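PDB 2QN0: neurotoxin from Clostridium botulinum, which is the light chain of type C botulinum toxin, a zinc protease that probably blocks neurotransmitter release by cleaving SNARE proteins, apparently with dual substrate specificity. Local coordinates for residues A[166-174]-A[226-237]; A[263-273]-A[370-378]. One frame throughout, in Å; residues are numbered along the deposited sequence.

Contact 1 and contact 2 meet at one zinc ion. Contact 1 sets the edge strand 169-171 against helix 223-238, and its centre lies about 3 Å from the centre of the chain. Contact 2 lies farther out, its centre about 15 Å from that of the chain, and joins strand 261-266 and helix 267-273 to a loop without regular structure. Both are partly buried. The chemistry differs: contact 1 is largely polar and bridged by water, while contact 2 is built from aromatic and aliphatic side chains. The helices of the two contacts also touch directly, with Asn232 bonding to the carbonyl of Ala272. His229 and His233 come from contact 1 and Glu269 from contact 2.

Contact 1: residues A[166-174]-A[226-237]; sequences IDPETSTFK and ILMHELNHAMHN. With ZN (zinc ion), chain B.
This is a polar, water-bridged contact between an edge strand and the zinc-binding helix. Strand 169-171 closes one side of the mixed sheet and runs nearly parallel to helix 226-237, at 14° and 8.2 Å between axes. The direct bond is from Thr170 OG1 to Glu230 OE1, 2.6 Å, on the anti lone pair of the carboxylate. OG1 stands anti to the carbonyl carbon (chi1 -62°) and so reaches Glu230; CG2 of Thr170 runs alongside Asn237, 3.7 Å from its ND2. A water accepts from Thr170 N and donates to the same OE1, so two donors hold this oxygen. The Pro168 ring crosses the Glu230 side chain at about a right angle, CB 3.8 Å from OE2. Farther along, Thr172 CG2 packs on the amide of Asn237, 3.5 Å from CG. Two more waters tie that amide to Thr170 O and Thr172 OG1, and ND2 also bonds to Ser190 OG. Glu230 OE2 takes a 2.6 Å bond from the zinc-bound water. Thr170 and its water thus grip one carboxylate oxygen, while the other faces the metal-bound water. His229 and His233 bind the zinc through NE2. The arrangement is that of an HExxH zinc-protease helix.

Contact 2: residues A[263-273]-A[370-378]; sequences VKLEYAEIYAF and QNRKIYLSN. With ZN (zinc ion), chain B.
Glu269 OE1 binds the zinc ion at 2.1 Å, and Tyr375 of the facing loop lies against the same carboxylate. Glu269 OE2 sits farther from the metal, at 2.7 Å, and takes a weak bond from the zinc-bound water. The carboxylate and the Tyr375 ring are almost parallel, 9° apart. Tyr375 OH comes within 3.3 Å of Glu269 CD. Lower down the same side chain, Glu269 CB lies over one face of the ring, a CH-pi contact 4.2 Å from its centroid. The bend of the glutamate chain at chi2, -59°, carries the carboxylate along the ring toward its hydroxyl end. Leu265 CD1 meets the CD2 atom of Tyr375 at 3.6 Å. The tyrosine is therefore held from both the strand and the helix of segment 263-273.

Phe273 makes the broadest contact. Its ring lies under the backbone where Ile374 joins Tyr375, with Tyr375 N 3.5 Å above the centre of the ring. Tyr375 CB sits over the same ring as a second CH-pi contact. The carbonyl oxygens of Arg372 and Lys373 come to the ring edge. Arg372 crosses obliquely, its guanidinium 76° from the ring plane, and its NE forms a salt bridge with Glu360. The face of that guanidinium takes Tyr375 CD1. At the other end, Leu376 CD1 packs on Leu265 and Val263. A type I turn from Ile374 to Ser377 presents Tyr375 and Leu376 together.

Apolar and aromatic packing makes most of this contact. The Glu360 salt bridge and a bond from Thr253 to Leu376 O hold the loop elsewhere. Tyr375 thus lies along a zinc ligand, its hydroxyl beside the carboxylate, where it may influence the metal site.

Contact 1: residues A[166-174]-A[226-237]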
loop_
_atom_site.group_PDB
_atom_site.type_symbol
_atom_site.label_atom_id
_atom_site.label_comp_id
_atom_site.label_asym_id
_atom_site.label_seq_id
_atom_site.Cartn_x
_atom_site.Cartn_y
_atom_site.Cartn_z
ATOM N N ILE A 166 7.320 10.729 7.184
ATOM C CA ILE A 166 7.707 10.680 5.778
ATOM C C ILE A 166 8.332 9.358 5.349
ATOM O O ILE A 166 9.101 9.305 4.387
ATOM C CB ILE A 166 8.653 11.844 5.399
ATOM C CG1 ILE A 166 9.876 11.861 6.315
ATOM C CG2 ILE A 166 7.893 13.159 5.473
ATOM C CD1 ILE A 166 10.909 12.913 5.934
ATOM N N ASP A 167 7.991 8.287 6.060
ATOM C CA ASP A 167 8.492 6.955 5.728
ATOM C C ASP A 167 7.303 6.000 5.607
ATOM O O ASP A 167 7.083 5.149 6.467
ATOM C CB ASP A 167 9.470 6.461 6.799
ATOM C CG ASP A 167 10.123 5.136 6.430
ATOM O OD1 ASP A 167 10.252 4.852 5.221
ATOM O OD2 ASP A 167 10.523 4.385 7.345
ATOM N N PRO A 168 6.502 6.155 4.541
ATOM C CA PRO A 168 5.336 5.290 4.331
ATOM C C PRO A 168 5.771 3.831 4.379
ATOM O O PRO A 168 6.863 3.486 3.922
ATOM C CB PRO A 168 4.820 5.726 2.962
ATOM C CG PRO A 168 6.035 6.276 2.283
ATOM C CD PRO A 168 6.719 7.036 3.382
ATOM N N GLU A 169 4.918 2.977 4.932
ATOM C CA GLU A 169 5.264 1.570 5.086
ATOM C C GLU A 169 4.073 0.624 4.973
ATOM O O GLU A 169 2.998 0.896 5.506
ATOM C CB GLU A 169 5.957 1.410 6.445
ATOM C CG GLU A 169 6.113 0.009 6.976
ATOM C CD GLU A 169 7.012 -0.024 8.199
ATOM O OE1 GLU A 169 7.104 1.009 8.904
ATOM O OE2 GLU A 169 7.621 -1.080 8.461
ATOM N N THR A 170 4.274 -0.485 4.265
ATOM C CA THR A 170 3.234 -1.498 4.086
ATOM C C THR A 170 3.742 -2.777 4.736
ATOM O O THR A 170 4.886 -3.175 4.510
ATOM C CB THR A 170 2.979 -1.784 2.598
ATOM O OG1 THR A 170 2.520 -0.588 1.958
ATOM C CG2 THR A 170 1.932 -2.885 2.436
ATOM N N SER A 171 2.898 -3.428 5.528
ATOM C CA SER A 171 3.314 -4.647 6.213
ATOM C C SER A 171 2.211 -5.685 6.323
ATOM O O SER A 171 1.026 -5.364 6.212
ATOM C CB SER A 171 3.771 -4.317 7.642
ATOM O OG SER A 171 4.610 -3.176 7.685
ATOM N N THR A 172 2.618 -6.936 6.523
ATOM C CA THR A 172 1.672 -8.020 6.767
ATOM C C THR A 172 2.126 -8.516 8.138
ATOM O O THR A 172 3.223 -8.173 8.590
ATOM C CB THR A 172 1.743 -9.156 5.721
ATOM O OG1 THR A 172 3.053 -9.732 5.705
ATOM C CG2 THR A 172 1.393 -8.611 4.336
ATOM N N PHE A 173 1.303 -9.314 8.800
ATOM C CA PHE A 173 1.634 -9.771 10.143
ATOM C C PHE A 173 1.350 -11.250 10.323
ATOM O O PHE A 173 0.503 -11.811 9.637
ATOM C CB PHE A 173 0.824 -8.945 11.140
ATOM C CG PHE A 173 0.918 -7.465 10.896
ATOM C CD1 PHE A 173 1.899 -6.705 11.516
ATOM C CD2 PHE A 173 0.065 -6.846 9.984
ATOM C CE1 PHE A 173 2.037 -5.347 11.231
ATOM C CE2 PHE A 173 0.198 -5.491 9.693
ATOM C CZ PHE A 173 1.186 -4.743 10.317
ATOM N N LYS A 174 2.060 -11.879 11.254
ATOM C CA LYS A 174 1.877 -13.302 11.490
ATOM C C LYS A 174 2.091 -13.655 12.954
ATOM O O LYS A 174 2.676 -12.878 13.713
ATOM C CB LYS A 174 2.877 -14.096 10.647
ATOM C CG LYS A 174 4.319 -13.914 11.116
ATOM C CD LYS A 174 5.292 -14.770 10.325
ATOM C CE LYS A 174 6.698 -14.650 10.885
ATOM N NZ LYS A 174 6.779 -15.151 12.288
ATOM N N ILE A 226 2.839 8.229 -4.443
ATOM C CA ILE A 226 3.332 7.826 -3.135
ATOM C C ILE A 226 2.406 6.716 -2.633
ATOM O O ILE A 226 2.857 5.693 -2.110
ATOM C CB ILE A 226 3.306 9.013 -2.144
ATOM C CG1 ILE A 226 4.242 10.122 -2.639
ATOM C CG2 ILE A 226 3.718 8.545 -0.754
ATOM C CD1 ILE A 226 4.264 11.366 -1.753
ATOM N N LEU A 227 1.103 6.917 -2.811
ATOM C CA LEU A 227 0.119 5.932 -2.382
ATOM C C LEU A 227 0.123 4.688 -3.278
ATOM O O LEU A 227 0.137 3.558 -2.780
ATOM C CB LEU A 227 -1.283 6.562 -2.363
ATOM C CG LEU A 227 -2.476 5.651 -2.049
ATOM C CD1 LEU A 227 -2.276 4.961 -0.704
ATOM C CD2 LEU A 227 -3.760 6.489 -2.036
ATOM N N MET A 228 0.119 4.889 -4.592
ATOM C CA MET A 228 0.116 3.757 -5.519
ATOM C C MET A 228 1.350 2.885 -5.324
ATOM O O MET A 228 1.287 1.670 -5.500
ATOM C CB MET A 228 0.032 4.242 -6.966
ATOM C CG MET A 228 -1.355 4.770 -7.338
ATOM S SD MET A 228 -1.477 5.357 -9.030
ATOM C CE MET A 228 -1.883 3.840 -9.892
ATOM N N HIS A 229 2.471 3.503 -4.960
ATOM C CA HIS A 229 3.693 2.743 -4.712
ATOM C C HIS A 229 3.415 1.728 -3.600
ATOM O O HIS A 229 3.769 0.551 -3.722
ATOM C CB HIS A 229 4.833 3.678 -4.292
ATOM C CG HIS A 229 6.069 2.960 -3.846
ATOM N ND1 HIS A 229 7.194 2.853 -4.636
ATOM C CD2 HIS A 229 6.354 2.307 -2.695
ATOM C CE1 HIS A 229 8.120 2.169 -3.988
ATOM N NE2 HIS A 229 7.636 1.826 -2.809
ATOM N N GLU A 230 2.776 2.172 -2.517
ATOM C CA GLU A 230 2.463 1.260 -1.421
ATOM C C GLU A 230 1.406 0.242 -1.849
ATOM O O GLU A 230 1.425 -0.904 -1.398
ATOM C CB GLU A 230 1.973 2.026 -0.179
ATOM C CG GLU A 230 3.014 2.953 0.468
ATOM C CD GLU A 230 4.356 2.276 0.735
ATOM O OE1 GLU A 230 4.377 1.131 1.243
ATOM O OE2 GLU A 230 5.397 2.902 0.451
ATOM N N LEU A 231 0.482 0.648 -2.717
ATOM C CA LEU A 231 -0.540 -0.286 -3.189
ATOM C C LEU A 231 0.134 -1.423 -3.967
ATOM O O LEU A 231 -0.398 -2.530 -4.052
ATOM C CB LEU A 231 -1.575 0.427 -4.072
ATOM C CG LEU A 231 -2.467 1.453 -3.348
ATOM C CD1 LEU A 231 -3.453 2.065 -4.345
ATOM C CD2 LEU A 231 -3.227 0.775 -2.205
ATOM N N ASN A 232 1.306 -1.150 -4.537
ATOM C CA ASN A 232 2.028 -2.197 -5.262
ATOM C C ASN A 232 2.533 -3.235 -4.267
ATOM O O ASN A 232 2.509 -4.434 -4.549
ATOM C CB ASN A 232 3.193 -1.609 -6.060
ATOM C CG ASN A 232 2.718 -0.773 -7.232
ATOM O OD1 ASN A 232 1.581 -0.918 -7.684
ATOM N ND2 ASN A 232 3.586 0.094 -7.738
ATOM N N HIS A 233 3.013 -2.784 -3.111
ATOM C CA HIS A 233 3.461 -3.730 -2.093
ATOM C C HIS A 233 2.251 -4.568 -1.683
ATOM O O HIS A 233 2.360 -5.780 -1.488
ATOM C CB HIS A 233 4.014 -3.006 -0.864
ATOM C CG HIS A 233 5.360 -2.391 -1.081
ATOM N ND1 HIS A 233 6.441 -3.112 -1.546
ATOM C CD2 HIS A 233 5.810 -1.131 -0.873
ATOM C CE1 HIS A 233 7.499 -2.324 -1.612
ATOM N NE2 HIS A 233 7.141 -1.116 -1.208
ATOM N N ALA A 234 1.095 -3.916 -1.561
ATOM C CA ALA A 234 -0.134 -4.615 -1.177
ATOM C C ALA A 234 -0.521 -5.650 -2.225
ATOM O O ALA A 234 -1.045 -6.716 -1.890
ATOM C CB ALA A 234 -1.280 -3.612 -0.974
ATOM N N MET A 235 -0.279 -5.335 -3.495
ATOM C CA MET A 235 -0.582 -6.279 -4.569
ATOM C C MET A 235 0.295 -7.519 -4.415
ATOM O O MET A 235 -0.184 -8.653 -4.506
ATOM C CB MET A 235 -0.328 -5.634 -5.935
ATOM C CG MET A 235 -1.414 -4.671 -6.381
ATOM S SD MET A 235 -2.898 -5.533 -6.965
ATOM C CE MET A 235 -2.538 -5.675 -8.708
ATOM N N HIS A 236 1.586 -7.307 -4.177
ATOM C CA HIS A 236 2.505 -8.426 -4.007
ATOM C C HIS A 236 2.073 -9.270 -2.811
ATOM O O HIS A 236 2.104 -10.503 -2.868
ATOM C CB HIS A 236 3.929 -7.911 -3.787
ATOM C CG HIS A 236 4.417 -7.002 -4.871
ATOM N ND1 HIS A 236 5.456 -6.116 -4.683
ATOM C CD2 HIS A 236 4.012 -6.842 -6.153
ATOM C CE1 HIS A 236 5.669 -5.449 -5.804
ATOM N NE2 HIS A 236 4.807 -5.870 -6.711
ATOM N N ASN A 237 1.659 -8.603 -1.735
ATOM C CA ASN A 237 1.223 -9.288 -0.516
ATOM C C ASN A 237 -0.076 -10.067 -0.706
ATOM O O ASN A 237 -0.231 -11.165 -0.177
ATOM C CB ASN A 237 1.015 -8.292 0.633
ATOM C CG ASN A 237 2.305 -7.648 1.099
ATOM O OD1 ASN A 237 3.383 -8.219 0.958
ATOM N ND2 ASN A 237 2.194 -6.457 1.680
HETATM ZN ZN ZN B . 8.197 0.672 -1.149
HETATM O O HOH W 1 6.605 -0.557 2.512
HETATM O O HOH W 2 4.706 -5.563 3.031
HETATM O O HOH W 3 4.822 -8.533 3.883
HETATM O O HOH W 4 7.687 1.726 0.572
#

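Contact 2: residues A[263-273]-A[370-378]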
loop_
_atom_site.group_PDB
_atom_site.type_symbol
_atom_site.label_atom_id
_atom_site.label_comp_id
_atom_site.label_asym_id
_atom_site.label_seq_id
_atom_site.Cartn_x
_atom_site.Cartn_y
_atom_site.Cartn_z
ATOM N N VAL A 263 23.069 1.939 1.652
ATOM C CA VAL A 263 21.777 1.406 2.057
ATOM C C VAL A 263 21.556 0.051 1.395
ATOM O O VAL A 263 22.086 -0.214 0.317
ATOM C CB VAL A 263 20.631 2.355 1.631
ATOM C CG1 VAL A 263 20.646 2.541 0.120
ATOM C CG2 VAL A 263 19.292 1.791 2.075
ATOM N N LYS A 264 20.783 -0.809 2.048
ATOM C CA LYS A 264 20.479 -2.120 1.487
ATOM C C LYS A 264 19.140 -2.023 0.772
ATOM O O LYS A 264 18.083 -2.097 1.403
ATOM C CB LYS A 264 20.406 -3.177 2.591
ATOM C CG LYS A 264 21.749 -3.473 3.247
ATOM C CD LYS A 264 21.635 -4.608 4.250
ATOM C CE LYS A 264 22.994 -4.935 4.851
ATOM N NZ LYS A 264 22.922 -6.062 5.824
ATOM N N LEU A 265 19.194 -1.845 -0.545
ATOM C CA LEU A 265 17.989 -1.720 -1.362
ATOM C C LEU A 265 17.273 -3.060 -1.499
ATOM O O LEU A 265 17.793 -4.001 -2.106
ATOM C CB LEU A 265 18.353 -1.175 -2.747
ATOM C CG LEU A 265 17.203 -0.979 -3.744
ATOM C CD1 LEU A 265 16.162 -0.033 -3.150
ATOM C CD2 LEU A 265 17.746 -0.428 -5.051
ATOM N N GLU A 266 16.076 -3.142 -0.930
ATOM C CA GLU A 266 15.294 -4.371 -0.986
ATOM C C GLU A 266 14.739 -4.635 -2.376
ATOM O O GLU A 266 14.328 -3.710 -3.082
ATOM C CB GLU A 266 14.135 -4.307 0.009
ATOM C CG GLU A 266 14.549 -4.003 1.433
ATOM C CD GLU A 266 13.364 -3.979 2.374
ATOM O OE1 GLU A 266 12.287 -3.507 1.956
ATOM O OE2 GLU A 266 13.509 -4.423 3.531
ATOM N N TYR A 267 14.728 -5.905 -2.772
ATOM C CA TYR A 267 14.202 -6.266 -4.076
ATOM C C TYR A 267 12.709 -5.935 -4.127
ATOM O O TYR A 267 12.160 -5.678 -5.193
ATOM C CB TYR A 267 14.448 -7.753 -4.349
ATOM C CG TYR A 267 15.912 -8.076 -4.620
ATOM C CD1 TYR A 267 16.879 -7.069 -4.634
ATOM C CD2 TYR A 267 16.321 -9.383 -4.886
ATOM C CE1 TYR A 267 18.219 -7.354 -4.912
ATOM C CE2 TYR A 267 17.663 -9.679 -5.162
ATOM C CZ TYR A 267 18.600 -8.658 -5.176
ATOM O OH TYR A 267 19.917 -8.938 -5.469
ATOM N N ALA A 268 12.064 -5.937 -2.965
ATOM C CA ALA A 268 10.640 -5.606 -2.886
ATOM C C ALA A 268 10.430 -4.164 -3.356
ATOM O O ALA A 268 9.436 -3.850 -4.018
ATOM C CB ALA A 268 10.148 -5.768 -1.453
ATOM N N GLU A 269 11.369 -3.288 -3.009
ATOM C CA GLU A 269 11.286 -1.887 -3.408
ATOM C C GLU A 269 11.534 -1.753 -4.905
ATOM O O GLU A 269 10.885 -0.960 -5.589
ATOM C CB GLU A 269 12.320 -1.050 -2.649
ATOM C CG GLU A 269 12.066 -0.945 -1.153
ATOM C CD GLU A 269 10.715 -0.325 -0.853
ATOM O OE1 GLU A 269 10.113 0.235 -1.790
ATOM O OE2 GLU A 269 10.265 -0.390 0.307
ATOM N N ILE A 270 12.486 -2.527 -5.413
ATOM C CA ILE A 270 12.807 -2.489 -6.829
ATOM C C ILE A 270 11.583 -2.853 -7.672
ATOM O O ILE A 270 11.321 -2.224 -8.699
ATOM C CB ILE A 270 13.988 -3.445 -7.150
ATOM C CG1 ILE A 270 15.275 -2.884 -6.532
ATOM C CG2 ILE A 270 14.146 -3.609 -8.663
ATOM C CD1 ILE A 270 16.513 -3.741 -6.766
ATOM N N TYR A 271 10.829 -3.861 -7.248
ATOM C CA TYR A 271 9.641 -4.246 -8.000
ATOM C C TYR A 271 8.515 -3.227 -7.852
ATOM O O TYR A 271 7.814 -2.929 -8.818
ATOM C CB TYR A 271 9.150 -5.628 -7.574
ATOM C CG TYR A 271 9.856 -6.757 -8.302
ATOM C CD1 TYR A 271 10.054 -6.702 -9.684
ATOM C CD2 TYR A 271 10.298 -7.887 -7.618
ATOM C CE1 TYR A 271 10.678 -7.755 -10.368
ATOM C CE2 TYR A 271 10.919 -8.941 -8.290
ATOM C CZ TYR A 271 11.103 -8.869 -9.661
ATOM O OH TYR A 271 11.698 -9.921 -10.320
ATOM N N ALA A 272 8.341 -2.693 -6.648
ATOM C CA ALA A 272 7.291 -1.697 -6.422
ATOM C C ALA A 272 7.551 -0.451 -7.279
ATOM O O ALA A 272 6.618 0.163 -7.808
ATOM C CB ALA A 272 7.237 -1.321 -4.946
ATOM N N PHE A 273 8.822 -0.081 -7.419
ATOM C CA PHE A 273 9.175 1.082 -8.225
ATOM C C PHE A 273 9.120 0.721 -9.709
ATOM O O PHE A 273 8.489 1.418 -10.503
ATOM C CB PHE A 273 10.575 1.594 -7.868
ATOM C CG PHE A 273 10.943 2.858 -8.588
ATOM C CD1 PHE A 273 10.375 4.077 -8.217
ATOM C CD2 PHE A 273 11.796 2.823 -9.687
ATOM C CE1 PHE A 273 10.650 5.242 -8.939
ATOM C CE2 PHE A 273 12.077 3.983 -10.417
ATOM C CZ PHE A 273 11.500 5.193 -10.039
ATOM N N GLN A 370 5.324 14.258 -13.429
ATOM C CA GLN A 370 6.766 14.244 -13.239
ATOM C C GLN A 370 7.000 13.317 -12.055
ATOM O O GLN A 370 6.156 13.223 -11.165
ATOM C CB GLN A 370 7.267 15.652 -12.898
ATOM C CG GLN A 370 8.776 15.765 -12.702
ATOM C CD GLN A 370 9.553 15.412 -13.959
ATOM O OE1 GLN A 370 9.541 14.264 -14.405
ATOM N NE2 GLN A 370 10.230 16.404 -14.542
ATOM N N ASN A 371 8.135 12.628 -12.038
ATOM C CA ASN A 371 8.430 11.734 -10.930
ATOM C C ASN A 371 9.921 11.439 -10.857
ATOM O O ASN A 371 10.661 11.693 -11.807
ATOM C CB ASN A 371 7.645 10.421 -11.075
ATOM C CG ASN A 371 7.687 9.576 -9.811
ATOM O OD1 ASN A 371 7.528 10.092 -8.706
ATOM N ND2 ASN A 371 7.882 8.267 -9.970
ATOM N N ARG A 372 10.356 10.909 -9.719
ATOM C CA ARG A 372 11.758 10.568 -9.536
ATOM C C ARG A 372 12.141 9.551 -10.604
ATOM O O ARG A 372 11.338 8.699 -10.975
ATOM C CB ARG A 372 11.976 9.987 -8.135
ATOM C CG ARG A 372 11.041 8.837 -7.773
ATOM C CD ARG A 372 11.218 8.425 -6.314
ATOM N NE ARG A 372 10.236 7.425 -5.897
ATOM C CZ ARG A 372 10.121 6.963 -4.655
ATOM N NH1 ARG A 372 10.929 7.409 -3.702
ATOM N NH2 ARG A 372 9.190 6.059 -4.362
ATOM N N LYS A 373 13.365 9.653 -11.112
ATOM C CA LYS A 373 13.835 8.741 -12.145
ATOM C C LYS A 373 14.141 7.356 -11.579
ATOM O O LYS A 373 13.952 6.344 -12.257
ATOM C CB LYS A 373 15.082 9.313 -12.813
ATOM C CG LYS A 373 15.570 8.503 -14.002
ATOM C CD LYS A 373 16.748 9.190 -14.668
ATOM C CE LYS A 373 17.242 8.403 -15.868
ATOM N NZ LYS A 373 18.407 9.081 -16.506
ATOM N N ILE A 374 14.626 7.323 -10.344
ATOM C CA ILE A 374 14.953 6.069 -9.669
ATOM C C ILE A 374 14.449 6.119 -8.236
ATOM O O ILE A 374 14.253 7.197 -7.675
ATOM C CB ILE A 374 16.482 5.804 -9.637
ATOM C CG1 ILE A 374 17.220 7.043 -9.133
ATOM C CG2 ILE A 374 16.968 5.388 -11.022
ATOM C CD1 ILE A 374 18.708 6.816 -8.896
ATOM N N TYR A 375 14.244 4.949 -7.644
ATOM C CA TYR A 375 13.761 4.871 -6.270
ATOM C C TYR A 375 14.729 5.570 -5.313
ATOM O O TYR A 375 14.311 6.202 -4.345
ATOM C CB TYR A 375 13.590 3.408 -5.857
ATOM C CG TYR A 375 13.106 3.231 -4.437
ATOM C CD1 TYR A 375 11.802 3.572 -4.075
ATOM C CD2 TYR A 375 13.956 2.734 -3.448
ATOM C CE1 TYR A 375 11.356 3.421 -2.757
ATOM C CE2 TYR A 375 13.519 2.577 -2.133
ATOM C CZ TYR A 375 12.217 2.923 -1.796
ATOM O OH TYR A 375 11.780 2.769 -0.499
ATOM N N LEU A 376 16.026 5.460 -5.587
ATOM C CA LEU A 376 17.031 6.083 -4.730
ATOM C C LEU A 376 17.473 7.476 -5.178
ATOM O O LEU A 376 18.605 7.885 -4.911
ATOM C CB LEU A 376 18.256 5.169 -4.601
ATOM C CG LEU A 376 17.996 3.816 -3.929
ATOM C CD1 LEU A 376 19.301 3.020 -3.866
ATOM C CD2 LEU A 376 17.423 4.031 -2.531
ATOM N N SER A 377 16.595 8.199 -5.867
ATOM C CA SER A 377 16.921 9.558 -6.300
ATOM C C SER A 377 17.241 10.362 -5.050
ATOM O O SER A 377 16.629 10.151 -4.002
ATOM C CB SER A 377 15.727 10.219 -7.006
ATOM O OG SER A 377 15.602 9.814 -8.361
ATOM N N ASN A 378 18.203 11.274 -5.144
ATOM C CA ASN A 378 18.528 12.099 -3.989
ATOM C C ASN A 378 17.279 12.915 -3.682
ATOM O O ASN A 378 16.524 13.259 -4.589
ATOM C CB ASN A 378 19.693 13.033 -4.300
ATOM C CG ASN A 378 20.961 12.285 -4.635
ATOM O OD1 ASN A 378 21.184 11.177 -4.148
ATOM N ND2 ASN A 378 21.806 12.892 -5.457
HETATM ZN ZN ZN B . 8.197 0.672 -1.149
HETATM O O HOH W 4 7.687 1.726 0.572
#